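Putative branched-chain amino acid transport system substrate-binding protein (Rhodopseudomonas palustris, PDB 3TX6) probably binds lignin-derived aromatic acids, such as p-coumaric acid and its relatives, in the periplasm and hands them to an ABC transporter. Local coordinates at residues A238-M249 against S347-Y358; L259-L267 against I326-S334. One frame throughout, in Å; residues are numbered along the deposited sequence.

Contact 1: residues A238-M249 against S347-Y358; sequences AEGVLMASGPVM and SRILLTVKDGKY. With SO4 (sulfate ion), chain B.
Strand 242-245 and strand 349-354 pair antiparallel in the mixed sheet of the second lobe, Met-243 and Ser-245 forming hydrogen-bonded pairs with Leu-351 and Ile-349. Leu-351 N meets Met-243 O at 2.8 Å in a nearly straight bond (173°), whereas the return bond from Met-243 N is bent to 137°. Beyond this, the pairing gives way to the type II turn of residues 238-241: Gly-240 N binds Val-353 O, and Thr-352 OG1, anti to its own backbone nitrogen (chi1 -167°), donates to Val-241 O at 2.6 Å from a position tilted off the carbonyl plane. Val-353 N is buried here without a polar partner, while Val-353 CG2 lies 3.5 Å from Val-241 CG1.

As in other type I periplasmic binding proteins, parallel strands flanked by helices build most of this lobe; strand 349-354 adds an antiparallel partner and turns back through the type I' turn of residues 354-357. That hairpin brings the Tyr-358 ring against two selenomethionines, which meet different parts of it from the same side of its plane. Met-249 CE approaches Tyr-358 CD2 obliquely at 3.5 Å, its chain folded at chi2 and chi3. In the conformer of Met-243 described here, one of two, SE makes an oblique Met-aromatic contact 4.7 Å from the ring centroid, and CE reaches the ring edge beside OH. The hydroxyl is bonded to Ser-227 O. An alanine in place of Tyr-358 would probably leave a gap beside Met-249 CE and Ser-227 O without this hydroxyl. Nearby, Leu-351 CD1 packs 3.5 Å from Ser-245 CB; Ser-245 OG donates to the next carbonyl, Gly-246 O. Arg-348 holds a sulfate, probably from the crystallisation liquor, at its guanidinium edge, with NH1 3.1 Å from O2 and NH2 bonded to O4.

Contact 2: residues L259-L267 against I326-S334; sequences LTKKPGLEL and IAASQGVYS
The backbones of Gly-264 and Ser-329 come within 4.3 Å, CA to CA, where the first turns of helix 261-275 rest against a tight beta hairpin. Strands 326-328 and 331-333 form that hairpin, with Ser-329 and Gln-330 at its turn and Ala-328 N bonded to Gly-331 O, closing the turn; both segments belong to the periplasmic binding protein fold. Gly-264 CA lies 3.7 Å from Ser-329 CB at this point.

Pro-263 adds the next layer: its CG touches Ala-328 C at 3.5 Å, so the ring packs on the peptide unit leading into the turn, while its CB comes near Ser-329 N. Thr-260 meets the carbonyl of the same alanine. Its methyl, anti to the carbonyl carbon and beside the backbone nitrogen, is directed into the hairpin, with CG2 3.3 Å from Ala-328 O and 3.5 Å from Gly-331 N. That same torsion (chi1 55°) sets OG1 between the backbone nitrogen and the carbonyl carbon, from where it bonds Gln-254 OE1. Toward the surface the side chains meet through apolar atoms: Leu-259 CB lies 3.8 Å from Val-332 CG2 and also meets Ala-327 CB, the leucine and valine side chains crossing at a slant.

The turn is held from another quarter by Asp-289 of helix 282-304, which takes Ser-329 OG on one carboxylate oxygen and Gln-330 N on the other. The Gln-330 side chain starts away from residues 259-267, and it lies about 6 Å from the bound 3-(4-hydroxyphenyl)pyruvic acid. Polar linkage between the two segments runs through a water that donates to Thr-260 O and Ser-329 O, 2.8 Å from each; Thr-260 O also accepts the helical bond from Gly-264 N.

The centres of contacts 1 and 2 are about 18 Å apart, and along the chain the order is 238-249, 259-267, 326-334, 347-358, so both halves of contact 2 fall between those of contact 1. Strand 242-245 is followed by helix 261-275, and strand 331-333 by strand 349-354. The connection is also direct: Gln-330 OE1, at the hairpin turn, probably accepts a hydrogen bond from Val-248 N at 3.2 Å, and Ser-347 CB packs on Gln-330 O. Residues just after strand 242-245 and just before strand 349-354 thus meet Gln-330 close to the ligand, where the chain leaves and re-enters the seven-stranded sheet, consistent with the interlobe hinge region of a type I periplasmic binding protein.

Contact 1: residues A238-M249 against S347-Y358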
# COMPACT_ATOMS: atom_id res chain seq x y z
N ALA A 238 18.89 9.11 -5.03
CA ALA A 238 17.79 8.30 -5.58
C ALA A 238 18.05 7.95 -7.03
O ALA A 238 17.34 7.09 -7.56
CB ALA A 238 16.46 9.08 -5.47
N GLU A 239 19.05 8.57 -7.68
CA GLU A 239 19.26 8.35 -9.11
C GLU A 239 19.40 6.86 -9.37
O GLU A 239 20.11 6.19 -8.66
CB GLU A 239 20.50 9.15 -9.58
CG GLU A 239 20.98 8.94 -11.02
CD GLU A 239 21.90 7.69 -11.21
OE1 GLU A 239 23.08 7.53 -10.65
OE2 GLU A 239 21.40 6.87 -11.97
N GLY A 240 18.68 6.34 -10.37
CA GLY A 240 18.88 4.95 -10.81
C GLY A 240 18.22 3.88 -9.98
O GLY A 240 18.34 2.70 -10.30
N VAL A 241 17.52 4.30 -8.91
CA VAL A 241 16.86 3.36 -8.00
C VAL A 241 15.88 2.58 -8.82
O VAL A 241 15.35 3.09 -9.88
CB VAL A 241 16.18 4.09 -6.80
CG1 VAL A 241 14.93 4.85 -7.25
CG2 VAL A 241 15.86 3.15 -5.62
N LEU A 242 15.64 1.34 -8.42
CA LEU A 242 14.51 0.59 -9.00
C LEU A 242 13.49 0.45 -7.90
O LEU A 242 13.83 0.10 -6.77
CB LEU A 242 14.95 -0.81 -9.45
CG LEU A 242 15.88 -0.94 -10.65
CD1 LEU A 242 15.42 -0.06 -11.85
CD2 LEU A 242 17.27 -0.56 -10.14
N MSE A 243 12.24 0.66 -8.25
CA MSE A 243 11.20 0.78 -7.22
C MSE A 243 9.96 0.15 -7.73
O MSE A 243 9.52 0.44 -8.86
CB MSE A 243 10.98 2.26 -6.90
CG MSE A 243 9.75 2.39 -6.01
SE MSE A 243 9.35 4.23 -5.57
CE MSE A 243 11.04 4.88 -4.78
N ALA A 244 9.40 -0.76 -6.93
CA ALA A 244 8.11 -1.37 -7.27
C ALA A 244 7.06 -0.32 -6.97
O ALA A 244 7.14 0.39 -5.95
CB ALA A 244 7.86 -2.64 -6.43
N SER A 245 6.10 -0.18 -7.89
CA SER A 245 5.05 0.82 -7.75
C SER A 245 3.78 0.30 -8.33
O SER A 245 3.79 -0.47 -9.26
CB SER A 245 5.45 2.05 -8.54
OG SER A 245 4.52 3.06 -8.47
N GLY A 246 2.67 0.76 -7.78
CA GLY A 246 1.42 0.65 -8.48
C GLY A 246 1.45 1.50 -9.75
O GLY A 246 2.22 2.46 -9.85
N PRO A 247 0.59 1.17 -10.70
CA PRO A 247 0.53 1.85 -12.01
C PRO A 247 0.03 3.27 -11.95
O PRO A 247 0.15 4.03 -12.92
CB PRO A 247 -0.36 0.94 -12.84
CG PRO A 247 -1.16 0.15 -11.86
CD PRO A 247 -0.27 -0.03 -10.67
N VAL A 248 -0.57 3.65 -10.82
CA VAL A 248 -1.07 5.03 -10.65
C VAL A 248 0.04 6.04 -10.77
O VAL A 248 -0.21 7.21 -11.02
CB VAL A 248 -1.77 5.24 -9.26
CG1 VAL A 248 -0.77 5.29 -8.09
CG2 VAL A 248 -2.70 6.47 -9.32
N MSE A 249 1.27 5.61 -10.59
CA MSE A 249 2.36 6.55 -10.69
C MSE A 249 2.59 6.98 -12.13
O MSE A 249 3.20 8.05 -12.36
CB MSE A 249 3.63 6.00 -10.08
CG MSE A 249 3.53 5.90 -8.56
SE MSE A 249 3.35 7.61 -7.62
CE MSE A 249 5.25 8.11 -7.75
N SER A 347 -1.26 -4.85 -11.65
CA SER A 347 -1.17 -4.05 -10.45
C SER A 347 0.20 -3.48 -10.17
O SER A 347 0.39 -2.85 -9.14
CB SER A 347 -1.60 -4.81 -9.20
OG SER A 347 -0.66 -5.84 -8.80
N ARG A 348 1.16 -3.67 -11.05
CA ARG A 348 2.46 -3.10 -10.82
C ARG A 348 3.24 -2.71 -12.05
O ARG A 348 3.10 -3.27 -13.11
CB ARG A 348 3.31 -4.01 -9.99
CG ARG A 348 4.05 -5.11 -10.73
CD ARG A 348 3.18 -6.19 -11.34
NE ARG A 348 4.02 -7.12 -12.08
CZ ARG A 348 4.55 -6.92 -13.28
NH1 ARG A 348 4.31 -5.83 -13.99
NH2 ARG A 348 5.28 -7.88 -13.81
N ILE A 349 4.08 -1.72 -11.83
CA ILE A 349 5.07 -1.30 -12.81
C ILE A 349 6.35 -1.15 -12.07
O ILE A 349 6.38 -1.17 -10.83
CB ILE A 349 4.69 0.03 -13.49
CG1 ILE A 349 4.63 1.21 -12.47
CG2 ILE A 349 3.37 -0.11 -14.24
CD1 ILE A 349 4.38 2.55 -13.13
N LEU A 350 7.42 -0.96 -12.81
CA LEU A 350 8.70 -0.76 -12.21
C LEU A 350 9.14 0.66 -12.56
O LEU A 350 9.07 1.10 -13.73
CB LEU A 350 9.71 -1.76 -12.79
CG LEU A 350 11.12 -1.77 -12.14
CD1 LEU A 350 11.15 -2.16 -10.66
CD2 LEU A 350 12.05 -2.70 -12.93
N LEU A 351 9.55 1.39 -11.54
CA LEU A 351 10.03 2.79 -11.69
C LEU A 351 11.47 2.89 -11.47
O LEU A 351 12.08 2.16 -10.65
CB LEU A 351 9.36 3.72 -10.68
CG LEU A 351 7.86 3.94 -10.75
CD1 LEU A 351 7.39 4.81 -9.58
CD2 LEU A 351 7.55 4.50 -12.13
N THR A 352 12.07 3.85 -12.17
CA THR A 352 13.38 4.32 -11.78
C THR A 352 13.30 5.85 -11.60
O THR A 352 12.26 6.45 -11.82
CB THR A 352 14.46 3.84 -12.80
OG1 THR A 352 15.75 4.05 -12.25
CG2 THR A 352 14.33 4.55 -14.17
N VAL A 353 14.40 6.44 -11.14
CA VAL A 353 14.55 7.89 -10.98
C VAL A 353 15.65 8.37 -11.92
O VAL A 353 16.79 7.89 -11.86
CB VAL A 353 14.87 8.21 -9.52
CG1 VAL A 353 15.19 9.69 -9.38
CG2 VAL A 353 13.69 7.86 -8.63
N LYS A 354 15.27 9.29 -12.83
CA LYS A 354 16.23 9.94 -13.72
C LYS A 354 15.93 11.44 -13.74
O LYS A 354 14.78 11.83 -13.90
CB LYS A 354 16.13 9.40 -15.17
CG LYS A 354 16.22 7.88 -15.34
CD LYS A 354 17.56 7.28 -14.90
CE LYS A 354 18.68 7.49 -15.91
NZ LYS A 354 19.84 6.67 -15.50
N ASP A 355 16.97 12.26 -13.62
CA ASP A 355 16.84 13.73 -13.59
C ASP A 355 15.83 14.15 -12.53
O ASP A 355 15.05 15.11 -12.73
CB ASP A 355 16.43 14.28 -14.97
CG ASP A 355 17.35 13.81 -16.07
OD1 ASP A 355 18.54 14.20 -16.02
OD2 ASP A 355 16.89 13.02 -16.95
N GLY A 356 15.85 13.40 -11.41
CA GLY A 356 15.12 13.77 -10.20
C GLY A 356 13.63 13.46 -10.25
O GLY A 356 12.88 13.96 -9.42
N LYS A 357 13.21 12.72 -11.29
CA LYS A 357 11.83 12.35 -11.51
C LYS A 357 11.70 10.84 -11.72
O LYS A 357 12.61 10.18 -12.24
CB LYS A 357 11.27 13.09 -12.75
CG LYS A 357 11.47 14.59 -12.75
CD LYS A 357 10.63 15.29 -11.70
CE LYS A 357 10.93 16.79 -11.66
NZ LYS A 357 10.94 17.44 -13.01
N TYR A 358 10.58 10.29 -11.34
CA TYR A 358 10.26 8.89 -11.64
C TYR A 358 10.03 8.69 -13.14
O TYR A 358 9.37 9.54 -13.79
CB TYR A 358 8.99 8.49 -10.89
CG TYR A 358 9.20 8.34 -9.39
CD1 TYR A 358 10.10 7.42 -8.88
CD2 TYR A 358 8.50 9.15 -8.48
CE1 TYR A 358 10.31 7.29 -7.49
CE2 TYR A 358 8.68 9.00 -7.10
CZ TYR A 358 9.58 8.07 -6.61
OH TYR A 358 9.76 7.96 -5.24
S SO4 B . 6.36 -6.40 -16.98
O1 SO4 B . 7.54 -7.10 -16.39
O2 SO4 B . 6.18 -5.06 -16.36
O3 SO4 B . 6.58 -6.23 -18.44
O4 SO4 B . 5.15 -7.23 -16.79

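Contact 2: residues L259-L267 against I326-S334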
# COMPACT_ATOMS: atom_id res chain seq x y z
N LEU A 259 -7.19 -1.20 -17.98
CA LEU A 259 -8.34 -0.90 -17.12
C LEU A 259 -7.96 0.07 -16.00
O LEU A 259 -8.80 0.78 -15.48
CB LEU A 259 -8.92 -2.18 -16.51
CG LEU A 259 -9.77 -3.01 -17.48
CD1 LEU A 259 -10.03 -4.39 -16.92
CD2 LEU A 259 -11.08 -2.27 -17.76
N THR A 260 -6.69 0.07 -15.62
CA THR A 260 -6.20 0.96 -14.56
C THR A 260 -6.05 2.43 -15.02
O THR A 260 -5.98 3.35 -14.19
CB THR A 260 -4.83 0.46 -14.02
OG1 THR A 260 -3.90 0.32 -15.09
CG2 THR A 260 -4.97 -0.87 -13.27
N LYS A 261 -6.01 2.66 -16.34
CA LYS A 261 -5.63 3.99 -16.85
C LYS A 261 -6.65 5.08 -16.49
O LYS A 261 -6.26 6.15 -15.93
CB LYS A 261 -5.34 3.98 -18.37
CG LYS A 261 -4.80 5.28 -18.92
CD LYS A 261 -4.31 5.12 -20.34
CE LYS A 261 -3.76 6.43 -20.90
NZ LYS A 261 -3.26 6.27 -22.30
N LYS A 262 -7.90 4.84 -16.80
CA LYS A 262 -8.95 5.82 -16.57
C LYS A 262 -9.00 6.21 -15.07
O LYS A 262 -8.93 7.39 -14.76
CB LYS A 262 -10.32 5.32 -17.15
CG LYS A 262 -11.51 6.19 -16.82
CD LYS A 262 -12.84 5.76 -17.46
CE LYS A 262 -13.33 4.41 -16.92
NZ LYS A 262 -14.75 4.04 -17.27
N PRO A 263 -9.11 5.23 -14.14
CA PRO A 263 -9.21 5.68 -12.76
C PRO A 263 -7.92 6.38 -12.24
O PRO A 263 -7.97 7.27 -11.37
CB PRO A 263 -9.47 4.37 -11.97
CG PRO A 263 -9.13 3.27 -12.91
CD PRO A 263 -9.42 3.79 -14.28
N GLY A 264 -6.77 5.99 -12.75
CA GLY A 264 -5.51 6.67 -12.43
C GLY A 264 -5.48 8.10 -12.92
O GLY A 264 -5.13 9.02 -12.17
N LEU A 265 -5.92 8.32 -14.16
CA LEU A 265 -6.02 9.67 -14.65
C LEU A 265 -7.01 10.49 -13.85
O LEU A 265 -6.77 11.68 -13.58
CB LEU A 265 -6.43 9.70 -16.14
CG LEU A 265 -5.40 9.23 -17.15
CD1 LEU A 265 -6.09 9.12 -18.54
CD2 LEU A 265 -4.22 10.18 -17.23
N GLU A 266 -8.13 9.88 -13.45
CA GLU A 266 -9.13 10.61 -12.68
C GLU A 266 -8.53 11.08 -11.36
O GLU A 266 -8.63 12.25 -11.02
CB GLU A 266 -10.40 9.77 -12.38
CG GLU A 266 -11.26 9.48 -13.60
CD GLU A 266 -12.38 8.51 -13.35
OE1 GLU A 266 -12.47 7.95 -12.23
OE2 GLU A 266 -13.17 8.27 -14.28
N LEU A 267 -7.94 10.16 -10.60
CA LEU A 267 -7.39 10.53 -9.30
C LEU A 267 -6.27 11.56 -9.44
O LEU A 267 -6.26 12.57 -8.77
CB LEU A 267 -6.84 9.35 -8.56
CG LEU A 267 -5.96 9.64 -7.32
CD1 LEU A 267 -6.72 10.42 -6.25
CD2 LEU A 267 -5.47 8.29 -6.81
N ILE A 326 -12.64 -5.80 -10.64
CA ILE A 326 -12.97 -4.44 -10.17
C ILE A 326 -11.79 -3.52 -10.56
O ILE A 326 -10.69 -3.62 -10.01
CB ILE A 326 -13.19 -4.41 -8.64
CG1 ILE A 326 -14.31 -5.34 -8.23
CG2 ILE A 326 -13.45 -2.97 -8.18
CD1 ILE A 326 -14.51 -5.51 -6.73
N ALA A 327 -12.05 -2.62 -11.50
CA ALA A 327 -11.03 -1.75 -12.04
C ALA A 327 -10.75 -0.58 -11.11
O ALA A 327 -11.66 0.09 -10.68
CB ALA A 327 -11.36 -1.29 -13.45
N ALA A 328 -9.47 -0.37 -10.79
CA ALA A 328 -9.08 0.77 -9.93
C ALA A 328 -7.74 1.31 -10.40
O ALA A 328 -7.14 0.79 -11.36
CB ALA A 328 -9.04 0.37 -8.44
N SER A 329 -7.27 2.38 -9.77
CA SER A 329 -6.04 3.02 -10.25
C SER A 329 -4.80 2.15 -10.06
O SER A 329 -3.83 2.23 -10.85
CB SER A 329 -5.82 4.39 -9.59
OG SER A 329 -5.49 4.26 -8.25
N GLN A 330 -4.82 1.27 -9.05
CA GLN A 330 -3.64 0.46 -8.71
C GLN A 330 -3.66 -0.98 -9.23
O GLN A 330 -2.69 -1.71 -9.04
CB GLN A 330 -3.45 0.47 -7.19
CG GLN A 330 -3.09 1.85 -6.65
CD GLN A 330 -1.63 2.19 -6.90
OE1 GLN A 330 -1.18 2.11 -8.06
NE2 GLN A 330 -0.86 2.54 -5.85
N GLY A 331 -4.77 -1.39 -9.84
CA GLY A 331 -4.92 -2.77 -10.26
C GLY A 331 -6.34 -3.13 -10.60
O GLY A 331 -7.24 -2.26 -10.50
N VAL A 332 -6.53 -4.41 -10.94
CA VAL A 332 -7.84 -4.94 -11.25
C VAL A 332 -8.05 -6.04 -10.22
O VAL A 332 -7.32 -7.04 -10.22
CB VAL A 332 -7.95 -5.47 -12.69
CG1 VAL A 332 -9.34 -6.05 -12.91
CG2 VAL A 332 -7.55 -4.34 -13.69
N TYR A 333 -9.02 -5.84 -9.34
CA TYR A 333 -9.19 -6.69 -8.15
C TYR A 333 -10.22 -7.80 -8.38
O TYR A 333 -11.33 -7.54 -8.82
CB TYR A 333 -9.67 -5.84 -6.97
CG TYR A 333 -8.61 -4.88 -6.44
CD1 TYR A 333 -8.42 -3.63 -7.01
CD2 TYR A 333 -7.77 -5.23 -5.39
CE1 TYR A 333 -7.44 -2.76 -6.56
CE2 TYR A 333 -6.77 -4.37 -4.93
CZ TYR A 333 -6.62 -3.12 -5.51
OH TYR A 333 -5.65 -2.24 -5.09
N SER A 334 -9.82 -9.04 -8.04
CA SER A 334 -10.74 -10.16 -7.98
C SER A 334 -10.45 -10.95 -6.72
O SER A 334 -9.61 -11.83 -6.71
CB SER A 334 -10.62 -11.08 -9.20
OG SER A 334 -10.99 -10.44 -10.39
O HOH W 1 -3.44 3.90 -13.04